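Local structure of probable TonB-dependent siderophore receptor PiuA (Acinetobacter baumannii, 5FP1) at residues A[269-274]-A[289-294]; A[327-332]-A[356-361]; A[97-102]-A[139-144]. The protein probably binds iron-chelating siderophores, possibly including ferric enterobactin, and takes them up across the bacterial outer membrane as a TonB-dependent receptor. One frame throughout, in Å; residues are numbered along the deposited sequence.

Contact 1: A[269-274]-A[289-294]. With C8E ((hydroxyethyloxy)tri(ethyloxy)octane), chain J.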
loop_
_atom_site.group_PDB
_atom_site.type_symbol
_atom_site.label_atom_id
_atom_site.label_comp_id
_atom_site.label_asym_id
_atom_site.label_seq_id
_atom_site.Cartn_x
_atom_site.Cartn_y
_atom_site.Cartn_z
ATOM N N ASN A 269 -7.947 12.932 -6.337
ATOM C CA ASN A 269 -8.506 12.466 -5.093
ATOM C C ASN A 269 -8.890 13.621 -4.181
ATOM O O ASN A 269 -8.091 14.533 -3.987
ATOM C CB ASN A 269 -7.533 11.543 -4.401
ATOM C CG ASN A 269 -7.514 10.162 -5.044
ATOM O OD1 ASN A 269 -8.355 9.305 -4.757
ATOM N ND2 ASN A 269 -6.618 9.989 -5.989
ATOM N N HIS A 270 -10.097 13.518 -3.624
ATOM C CA HIS A 270 -10.613 14.472 -2.647
ATOM C C HIS A 270 -11.095 13.681 -1.468
ATOM O O HIS A 270 -11.789 12.664 -1.646
ATOM C CB HIS A 270 -11.825 15.220 -3.210
ATOM C CG HIS A 270 -11.565 15.996 -4.453
ATOM N ND1 HIS A 270 -11.430 17.370 -4.452
ATOM C CD2 HIS A 270 -11.467 15.608 -5.751
ATOM C CE1 HIS A 270 -11.237 17.790 -5.691
ATOM N NE2 HIS A 270 -11.243 16.741 -6.496
ATOM N N ILE A 271 -10.761 14.129 -0.255
ATOM C CA ILE A 271 -11.337 13.530 0.948
ATOM C C ILE A 271 -11.787 14.663 1.906
ATOM O O ILE A 271 -10.999 15.558 2.212
ATOM C CB ILE A 271 -10.315 12.650 1.728
ATOM C CG1 ILE A 271 -9.671 11.593 0.823
ATOM C CG2 ILE A 271 -10.996 11.977 2.939
ATOM C CD1 ILE A 271 -8.556 10.795 1.483
ATOM N N GLY A 272 -13.024 14.578 2.374
ATOM C CA GLY A 272 -13.577 15.525 3.350
ATOM C C GLY A 272 -13.992 14.750 4.593
ATOM O O GLY A 272 -14.684 13.734 4.495
ATOM N N THR A 273 -13.551 15.210 5.760
ATOM C CA THR A 273 -13.808 14.505 7.020
ATOM C C THR A 273 -14.354 15.455 8.089
ATOM O O THR A 273 -13.838 16.557 8.253
ATOM C CB THR A 273 -12.519 13.865 7.542
ATOM O OG1 THR A 273 -11.950 13.029 6.520
ATOM C CG2 THR A 273 -12.780 13.034 8.748
ATOM N N ILE A 274 -15.372 14.992 8.812
ATOM C CA ILE A 274 -15.864 15.663 10.008
ATOM C C ILE A 274 -15.796 14.714 11.199
ATOM O O ILE A 274 -16.470 13.690 11.210
ATOM C CB ILE A 274 -17.328 16.121 9.849
ATOM C CG1 ILE A 274 -17.486 17.000 8.607
ATOM C CG2 ILE A 274 -17.742 16.914 11.088
ATOM C CD1 ILE A 274 -18.918 17.129 8.134
ATOM N N THR A 289 -17.011 9.901 13.278
ATOM C CA THR A 289 -16.214 10.359 12.155
ATOM C C THR A 289 -17.009 10.091 10.874
ATOM O O THR A 289 -17.444 8.974 10.606
ATOM C CB THR A 289 -14.848 9.667 12.114
ATOM O OG1 THR A 289 -14.213 9.730 13.396
ATOM C CG2 THR A 289 -13.924 10.308 11.053
ATOM N N ALA A 290 -17.235 11.144 10.106
ATOM C CA ALA A 290 -17.896 11.030 8.810
ATOM C C ALA A 290 -16.857 11.402 7.745
ATOM O O ALA A 290 -16.181 12.430 7.888
ATOM C CB ALA A 290 -19.108 11.966 8.762
ATOM N N MET A 291 -16.699 10.560 6.717
ATOM C CA MET A 291 -15.690 10.780 5.645
ATOM C C MET A 291 -16.340 10.613 4.286
ATOM O O MET A 291 -17.077 9.673 4.048
ATOM C CB MET A 291 -14.466 9.854 5.748
ATOM C CG MET A 291 -13.644 9.701 4.414
ATOM S SD MET A 291 -12.057 8.956 4.852
ATOM C CE MET A 291 -11.583 8.318 3.271
ATOM N N TYR A 292 -16.064 11.566 3.413
ATOM C CA TYR A 292 -16.599 11.594 2.077
ATOM C C TYR A 292 -15.376 11.556 1.153
ATOM O O TYR A 292 -14.470 12.370 1.297
ATOM C CB TYR A 292 -17.378 12.905 1.860
ATOM C CG TYR A 292 -18.548 13.140 2.831
ATOM C CD1 TYR A 292 -18.339 13.671 4.116
ATOM C CD2 TYR A 292 -19.861 12.844 2.455
ATOM C CE1 TYR A 292 -19.392 13.875 4.988
ATOM C CE2 TYR A 292 -20.921 13.044 3.326
ATOM C CZ TYR A 292 -20.673 13.564 4.582
ATOM O OH TYR A 292 -21.722 13.763 5.434
ATOM N N ALA A 293 -15.318 10.607 0.229
ATOM C CA ALA A 293 -14.146 10.509 -0.645
ATOM C C ALA A 293 -14.561 10.448 -2.096
ATOM O O ALA A 293 -15.525 9.781 -2.449
ATOM C CB ALA A 293 -13.291 9.299 -0.298
ATOM N N LYS A 294 -13.812 11.138 -2.941
ATOM C CA LYS A 294 -14.031 11.068 -4.377
ATOM C C LYS A 294 -12.685 10.699 -4.986
ATOM O O LYS A 294 -11.657 11.285 -4.634
ATOM C CB LYS A 294 -14.524 12.412 -4.921
ATOM C CG LYS A 294 -14.558 12.458 -6.445
ATOM C CD LYS A 294 -15.904 12.883 -6.969
ATOM C CE LYS A 294 -15.975 12.820 -8.479
ATOM N NZ LYS A 294 -17.246 12.155 -8.856
HETATM C C1 C8E J . -22.746 6.744 -2.980
HETATM C C2 C8E J . -21.812 7.113 -1.849
HETATM C C3 C8E J . -21.520 8.613 -1.834
HETATM C C4 C8E J . -22.509 9.365 -0.949
HETATM C C5 C8E J . -22.291 10.874 -0.984
HETATM C C6 C8E J . -20.867 11.225 -0.586
HETATM C C7 C8E J . -19.923 11.235 -1.789
HETATM C C8 C8E J . -18.687 12.077 -1.506
HETATM O O9 C8E J . -18.436 12.905 -2.641
HETATM C C10 C8E J . -17.155 13.554 -2.628
HETATM C C11 C8E J . -16.785 14.125 -1.259
HETATM O O12 C8E J . -15.652 15.004 -1.359
HETATM O O HOH W 1 -9.815 9.789 -2.366
#
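Ile-271 and Met-291 meet diagonally within a beta hairpin of the TonB-dependent receptor barrel, formed by strands 264-279 and 284-304. Successive residues of 269-274 and 289-294 alternate between the two faces of the barrel wall. Ile-271, Thr-273, Met-291 and Ala-293 look inward to the plug, where Asn-103 and Ile-101 lie against several of them, while His-270, Tyr-292 and Lys-294 belong to the outer face.

Met-291 illustrates how a long apolar chain can span a hairpin. Its CB lies 4.1 Å from Thr-273 OG1, its neighbour in the register. With CG anti to the backbone N (chi1 160°) and the rest of the chain extended, the side chain then slants over the next inward-facing residue. CG passes 3.8 Å from Ile-271 CG2, and both SD and the terminal CE stay at 3.7 Å from that same methyl. Farther along, Thr-273 and Thr-289 touch through their CG2 methyls at 3.7 Å.

Six nearly straight N-H...O=C bonds join His-270, Gly-272 and Ile-274 to Lys-294, Tyr-292 and Ala-290. Asn-269 OD1 is hydrogen-bonded to Ser-295 OG and also accepts from a water, which donates to Lys-294 O over a longer distance. On the outer face, detergent atom C11 comes within 3.4 Å of Tyr-292 CB, and the phenol ring turns its edge to the backbone, with CD1 3.7 Å from Gly-272 O.

Contact 2: A[327-332]-A[356-361]. With C8E ((hydroxyethyloxy)tri(ethyloxy)octane), chain J; C8E ((hydroxyethyloxy)tri(ethyloxy)octane), chain D.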
loop_
_atom_site.group_PDB
_atom_site.type_symbol
_atom_site.label_atom_id
_atom_site.label_comp_id
_atom_site.label_asym_id
_atom_site.label_seq_id
_atom_site.Cartn_x
_atom_site.Cartn_y
_atom_site.Cartn_z
ATOM N N SER A 327 -15.070 7.058 -8.530
ATOM C CA SER A 327 -15.632 6.478 -7.333
ATOM C C SER A 327 -15.990 7.537 -6.290
ATOM O O SER A 327 -15.241 8.484 -6.078
ATOM C CB SER A 327 -14.636 5.494 -6.733
ATOM O OG SER A 327 -15.090 5.024 -5.469
ATOM N N GLU A 328 -17.099 7.321 -5.593
ATOM C CA GLU A 328 -17.475 8.125 -4.427
ATOM C C GLU A 328 -17.798 7.219 -3.262
ATOM O O GLU A 328 -18.503 6.209 -3.425
ATOM C CB GLU A 328 -18.708 9.011 -4.747
ATOM C CG GLU A 328 -18.393 9.969 -5.873
ATOM C CD GLU A 328 -19.494 11.007 -6.147
ATOM O OE1 GLU A 328 -20.560 10.986 -5.491
ATOM O OE2 GLU A 328 -19.270 11.841 -7.044
ATOM N N THR A 329 -17.290 7.576 -2.095
ATOM C CA THR A 329 -17.501 6.744 -0.906
ATOM C C THR A 329 -17.920 7.613 0.274
ATOM O O THR A 329 -17.376 8.689 0.480
ATOM C CB THR A 329 -16.199 6.000 -0.502
ATOM O OG1 THR A 329 -15.653 5.312 -1.643
ATOM C CG2 THR A 329 -16.483 5.024 0.614
ATOM N N PHE A 330 -18.887 7.138 1.042
ATOM C CA PHE A 330 -19.224 7.744 2.330
ATOM C C PHE A 330 -19.037 6.705 3.413
ATOM O O PHE A 330 -19.516 5.572 3.281
ATOM C CB PHE A 330 -20.690 8.202 2.373
ATOM C CG PHE A 330 -21.136 8.645 3.760
ATOM C CD1 PHE A 330 -20.645 9.807 4.320
ATOM C CD2 PHE A 330 -22.000 7.868 4.500
ATOM C CE1 PHE A 330 -21.024 10.204 5.600
ATOM C CE2 PHE A 330 -22.379 8.253 5.776
ATOM C CZ PHE A 330 -21.869 9.408 6.330
ATOM N N THR A 331 -18.357 7.100 4.484
ATOM C CA THR A 331 -18.174 6.225 5.640
ATOM C C THR A 331 -18.522 6.997 6.909
ATOM O O THR A 331 -18.154 8.166 7.048
ATOM C CB THR A 331 -16.708 5.735 5.712
ATOM O OG1 THR A 331 -16.349 5.112 4.470
ATOM C CG2 THR A 331 -16.518 4.723 6.850
ATOM N N ASP A 332 -19.209 6.341 7.833
ATOM C CA ASP A 332 -19.393 6.897 9.174
ATOM C C ASP A 332 -18.984 5.839 10.198
ATOM O O ASP A 332 -19.450 4.702 10.126
ATOM C CB ASP A 332 -20.832 7.312 9.396
ATOM C CG ASP A 332 -20.992 8.156 10.649
ATOM O OD1 ASP A 332 -20.839 7.602 11.772
ATOM O OD2 ASP A 332 -21.176 9.381 10.503
ATOM N N SER A 356 -20.672 2.086 5.547
ATOM C CA SER A 356 -20.102 2.732 4.356
ATOM C C SER A 356 -20.810 2.344 3.105
ATOM O O SER A 356 -21.365 1.250 2.991
ATOM C CB SER A 356 -18.612 2.418 4.175
ATOM O OG SER A 356 -18.427 1.046 4.028
ATOM N N LYS A 357 -20.771 3.242 2.135
ATOM C CA LYS A 357 -21.330 2.943 0.844
ATOM C C LYS A 357 -20.465 3.572 -0.229
ATOM O O LYS A 357 -20.111 4.750 -0.155
ATOM C CB LYS A 357 -22.772 3.432 0.725
ATOM C CG LYS A 357 -23.417 2.979 -0.569
ATOM C CD LYS A 357 -24.837 3.523 -0.715
ATOM C CE LYS A 357 -25.529 2.890 -1.901
ATOM N NZ LYS A 357 -26.993 3.173 -1.842
ATOM N N GLN A 358 -20.119 2.761 -1.210
ATOM C CA GLN A 358 -19.233 3.187 -2.283
ATOM C C GLN A 358 -19.894 2.899 -3.611
ATOM O O GLN A 358 -20.429 1.819 -3.817
ATOM C CB GLN A 358 -17.919 2.424 -2.211
ATOM C CG GLN A 358 -16.910 2.897 -3.228
ATOM C CD GLN A 358 -15.580 2.133 -3.181
ATOM O OE1 GLN A 358 -15.350 1.222 -2.352
ATOM N NE2 GLN A 358 -14.712 2.487 -4.100
ATOM N N LYS A 359 -19.800 3.853 -4.533
ATOM C CA LYS A 359 -20.299 3.678 -5.889
ATOM C C LYS A 359 -19.220 4.073 -6.883
ATOM O O LYS A 359 -18.603 5.142 -6.776
ATOM C CB LYS A 359 -21.552 4.526 -6.154
ATOM C CG LYS A 359 -22.724 4.176 -5.243
ATOM C CD LYS A 359 -24.066 4.749 -5.720
ATOM C CE LYS A 359 -24.644 3.994 -6.925
ATOM N NZ LYS A 359 -25.429 2.758 -6.575
ATOM N N THR A 360 -19.025 3.213 -7.867
ATOM C CA THR A 360 -17.923 3.357 -8.851
ATOM C C THR A 360 -18.459 3.134 -10.236
ATOM O O THR A 360 -19.188 2.159 -10.463
ATOM C CB THR A 360 -16.797 2.308 -8.596
ATOM O OG1 THR A 360 -16.238 2.529 -7.302
ATOM C CG2 THR A 360 -15.651 2.417 -9.629
ATOM N N ASP A 361 -18.111 4.044 -11.152
ATOM C CA ASP A 361 -18.267 3.837 -12.583
ATOM C C ASP A 361 -16.922 3.436 -13.186
ATOM O O ASP A 361 -15.891 4.026 -12.860
ATOM C CB ASP A 361 -18.734 5.134 -13.263
ATOM C CG ASP A 361 -20.198 5.477 -12.955
ATOM O OD1 ASP A 361 -20.973 4.566 -12.652
ATOM O OD2 ASP A 361 -20.578 6.657 -13.067
HETATM C C1 C8E J . -22.746 6.744 -2.980
HETATM C C2 C8E J . -21.812 7.113 -1.849
HETATM C C3 C8E J . -21.520 8.613 -1.834
HETATM C C4 C8E J . -22.509 9.365 -0.949
HETATM C C5 C8E J . -22.291 10.874 -0.984
HETATM C C6 C8E J . -20.867 11.225 -0.586
HETATM C C7 C8E J . -19.923 11.235 -1.789
HETATM C C8 C8E J . -18.687 12.077 -1.506
HETATM O O9 C8E J . -18.436 12.905 -2.641
HETATM C C10 C8E J . -17.155 13.554 -2.628
HETATM C C11 C8E J . -16.785 14.125 -1.259
HETATM O O12 C8E J . -15.652 15.004 -1.359
HETATM C C1 C8E D . -15.932 7.187 -15.170
HETATM C C2 C8E D . -16.007 5.965 -16.062
HETATM C C3 C8E D . -16.642 6.371 -17.386
HETATM C C4 C8E D . -15.853 5.845 -18.567
HETATM C C5 C8E D . -16.721 5.668 -19.803
HETATM C C6 C8E D . -17.425 6.944 -20.227
HETATM C C7 C8E D . -18.225 6.669 -21.489
HETATM C C8 C8E D . -18.086 7.782 -22.515
HETATM O O9 C8E D . -18.859 7.418 -23.662
#
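Glu-328 and Phe-330 pair with Lys-359 and Lys-357 through four backbone hydrogen bonds, and the two segments run antiparallel at 176° with their axes 4.7 Å apart. Alternating with these pairs, Ser-327, Thr-329 and Thr-331 stand beside Thr-360, Gln-358 and Ser-356 in non-hydrogen-bonded positions, and all six side chains share one face.

Gln-358 makes the one side-chain hydrogen bond assigned across the segments. Its chain is fully extended, with CG anti to the backbone N (chi1 -175°) and CD continuing straight on, which takes the amide past its register partner Thr-329 to Ser-327, the next residue on the same face of the opposite strand. There NE2 donates to Ser-327 OG at 2.9 Å, with the hydroxyl oxygen close to the amide plane, and this bond probably helps to set the turn of the amide. On the way, CG passes 3.2 Å from Thr-329 OG1, where the two side chains cross at a slant. Thr-105 of the plug touches both Ser-327 and Gln-358. At the other end of the segments Thr-331 OG1 sits 3.5 Å from Ser-356 CB, while the serine hydroxyl bonds to Ser-418 OG on the neighbouring strand 405-428.

The opposite face meets detergent. The octyl tail of one molecule lies over the strand pair: its C1 is 3.4 Å from Lys-359 CG, its C4 is 4.0 Å from Phe-330 CB, and C7 approaches Glu-328 CB at 3.9 Å. Lys-359 bends at its last two torsions, and its NZ bonds to Thr-415 OG1. A hydroxyl- and amide-bearing face toward the plug, backed by an outer face on which a detergent tail lies, fits the alternating inward and outward pattern of an antiparallel outer-membrane beta barrel.

Contact 3: A[97-102]-A[139-144]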
loop_
_atom_site.group_PDB
_atom_site.type_symbol
_atom_site.label_atom_id
_atom_site.label_comp_id
_atom_site.label_asym_id
_atom_site.label_seq_id
_atom_site.Cartn_x
_atom_site.Cartn_y
_atom_site.Cartn_z
ATOM N N TYR A 97 -6.018 2.209 4.503
ATOM C CA TYR A 97 -6.767 3.068 5.400
ATOM C C TYR A 97 -6.105 4.449 5.514
ATOM O O TYR A 97 -4.876 4.604 5.419
ATOM C CB TYR A 97 -6.862 2.397 6.816
ATOM C CG TYR A 97 -7.747 1.184 6.841
ATOM C CD1 TYR A 97 -7.286 -0.061 6.372
ATOM C CD2 TYR A 97 -9.049 1.261 7.324
ATOM C CE1 TYR A 97 -8.130 -1.164 6.317
ATOM C CE2 TYR A 97 -9.886 0.162 7.291
ATOM C CZ TYR A 97 -9.423 -1.058 6.804
ATOM O OH TYR A 97 -10.286 -2.144 6.756
ATOM N N ILE A 98 -6.945 5.457 5.679
ATOM C CA ILE A 98 -6.508 6.809 5.990
ATOM C C ILE A 98 -7.159 7.188 7.326
ATOM O O ILE A 98 -8.389 7.233 7.443
ATOM C CB ILE A 98 -6.876 7.799 4.863
ATOM C CG1 ILE A 98 -6.506 9.232 5.261
ATOM C CG2 ILE A 98 -8.352 7.761 4.539
ATOM C CD1 ILE A 98 -5.085 9.584 4.894
ATOM N N ASP A 99 -6.326 7.397 8.342
ATOM C CA ASP A 99 -6.810 7.611 9.717
ATOM C C ASP A 99 -7.907 6.637 10.087
ATOM O O ASP A 99 -8.954 7.013 10.639
ATOM C CB ASP A 99 -7.255 9.075 9.904
ATOM C CG ASP A 99 -6.128 10.030 9.630
ATOM O OD1 ASP A 99 -5.126 9.969 10.371
ATOM O OD2 ASP A 99 -6.180 10.777 8.621
ATOM N N GLY A 100 -7.679 5.365 9.798
ATOM C CA GLY A 100 -8.608 4.321 10.261
ATOM C C GLY A 100 -9.854 4.113 9.450
ATOM O O GLY A 100 -10.689 3.276 9.792
ATOM N N ILE A 101 -9.981 4.833 8.344
ATOM C CA ILE A 101 -11.122 4.649 7.446
ATOM C C ILE A 101 -10.622 4.134 6.108
ATOM O O ILE A 101 -9.645 4.664 5.568
ATOM C CB ILE A 101 -11.872 5.980 7.277
ATOM C CG1 ILE A 101 -12.504 6.335 8.635
ATOM C CG2 ILE A 101 -12.915 5.886 6.163
ATOM C CD1 ILE A 101 -13.482 7.490 8.610
ATOM N N ARG A 102 -11.250 3.069 5.610
ATOM C CA ARG A 102 -10.821 2.442 4.361
ATOM C C ARG A 102 -10.950 3.427 3.195
ATOM O O ARG A 102 -11.971 4.086 3.047
ATOM C CB ARG A 102 -11.653 1.197 4.052
ATOM C CG ARG A 102 -10.974 0.288 3.037
ATOM C CD ARG A 102 -11.914 -0.747 2.446
ATOM N NE ARG A 102 -12.548 -1.527 3.516
ATOM C CZ ARG A 102 -12.196 -2.748 3.920
ATOM N NH1 ARG A 102 -11.195 -3.412 3.339
ATOM N NH2 ARG A 102 -12.891 -3.336 4.906
ATOM N N MET A 139 -2.496 5.123 6.974
ATOM C CA MET A 139 -1.734 6.356 6.881
ATOM C C MET A 139 -2.365 7.400 7.822
ATOM O O MET A 139 -3.563 7.658 7.762
ATOM C CB MET A 139 -1.658 6.831 5.421
ATOM C CG MET A 139 -0.824 5.868 4.532
ATOM S SD MET A 139 -1.016 6.388 2.839
ATOM C CE MET A 139 0.221 7.648 2.815
ATOM N N ILE A 140 -1.550 7.969 8.699
ATOM C CA ILE A 140 -2.012 8.891 9.746
ATOM C C ILE A 140 -1.734 10.308 9.241
ATOM O O ILE A 140 -0.618 10.611 8.888
ATOM C CB ILE A 140 -1.214 8.706 11.054
ATOM C CG1 ILE A 140 -1.235 7.240 11.503
ATOM C CG2 ILE A 140 -1.717 9.626 12.162
ATOM C CD1 ILE A 140 -2.608 6.666 11.688
ATOM N N SER A 141 -2.759 11.144 9.189
ATOM C CA SER A 141 -2.667 12.451 8.545
ATOM C C SER A 141 -2.212 13.499 9.541
ATOM O O SER A 141 -2.523 13.418 10.738
ATOM C CB SER A 141 -4.030 12.886 8.014
ATOM O OG SER A 141 -4.555 11.940 7.122
ATOM N N LYS A 142 -1.493 14.479 9.030
ATOM C CA LYS A 142 -1.217 15.706 9.764
ATOM C C LYS A 142 -2.511 16.485 9.884
ATOM O O LYS A 142 -3.142 16.784 8.888
ATOM C CB LYS A 142 -0.229 16.550 8.984
ATOM C CG LYS A 142 1.166 15.946 8.926
ATOM C CD LYS A 142 2.015 16.642 7.872
ATOM C CE LYS A 142 3.456 16.193 8.005
ATOM N NZ LYS A 142 4.205 16.384 6.741
ATOM N N VAL A 143 -2.868 16.869 11.089
ATOM C CA VAL A 143 -4.023 17.734 11.253
ATOM C C VAL A 143 -3.766 18.932 12.216
ATOM O O VAL A 143 -2.823 18.928 13.006
ATOM C CB VAL A 143 -5.259 16.903 11.667
ATOM C CG1 VAL A 143 -5.029 16.210 12.998
ATOM C CG2 VAL A 143 -6.508 17.769 11.708
ATOM N N ALA A 144 -4.621 19.947 12.110
ATOM C CA ALA A 144 -4.513 21.145 12.934
ATOM C C ALA A 144 -4.390 20.754 14.384
ATOM O O ALA A 144 -5.115 19.879 14.867
ATOM C CB ALA A 144 -5.733 22.040 12.735
HETATM O O HOH W 2 -4.597 12.262 11.812
#
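Asp-99 grips Ser-141 with both carboxylate oxygens. OD1 accepts the backbone N-H of Ser-141 at 2.9 Å through its syn lone pair, in a nearly straight bond (168°), and OD2 takes the serine hydroxyl; the modelled OG-OD2 separation of 2.5 Å is very short, and its exact value is doubtful. The N-H bond, with the hydroxyl contact if its distance is taken at face value, would restrict rotation of the carboxylate. A water reinforces the pairing, donating to Asp-99 OD1 at 2.8 Å and to Ser-141 O. Beside the polar cluster, Ile-98 lays its CD1 methyl 3.3 Å from Ser-141 OG.

The backbone sets this geometry up. Strands 96-98 and 135-141 are parallel neighbours in the mixed sheet of the plug domain. Asp-99 N donates to Met-139 O at 2.8 Å, whereas Met-139 N reaches Tyr-97 O from well above the carbonyl plane, 36° out of it. Strand 96-98 ends in a type I' turn from Ile-98 to Ile-101, in which Asp-99 adopts positive phi; its CG, anti to the carbonyl carbon (chi1 -59°), is directed to the end of the neighbouring strand.

Farther out, the turn is secured at Gly-100, whose N bonds to Asn-138 OD1 and whose O accepts from Gln-333 NE2 of the barrel wall. Arg-102 CG lies on one face of the Tyr-97 ring, toward its rim, and Tyr-97 OH bonds to Gly-128 O.

Contacts 1 and 2 are successive hairpins of the barrel, centres about 10 Å apart, joined where strand 284-304 runs beside strand 315-341. Lys-294 NZ and Glu-328 OE2 form a salt bridge of 2.7 Å across that seam, and Tyr-292 CE2 packs 3.4 Å from Phe-330 CD1; one detergent molecule lies against both hairpins. Contact 3 belongs to the plug, its centre about 11 Å from that of contact 1 and about 17 Å from that of contact 2. At the end of its turn, Ile-101 CG2 packs 3.4 Å from Met-291 SD and 3.8 Å from Thr-331 CB, so a plug isoleucine reaches both hairpins.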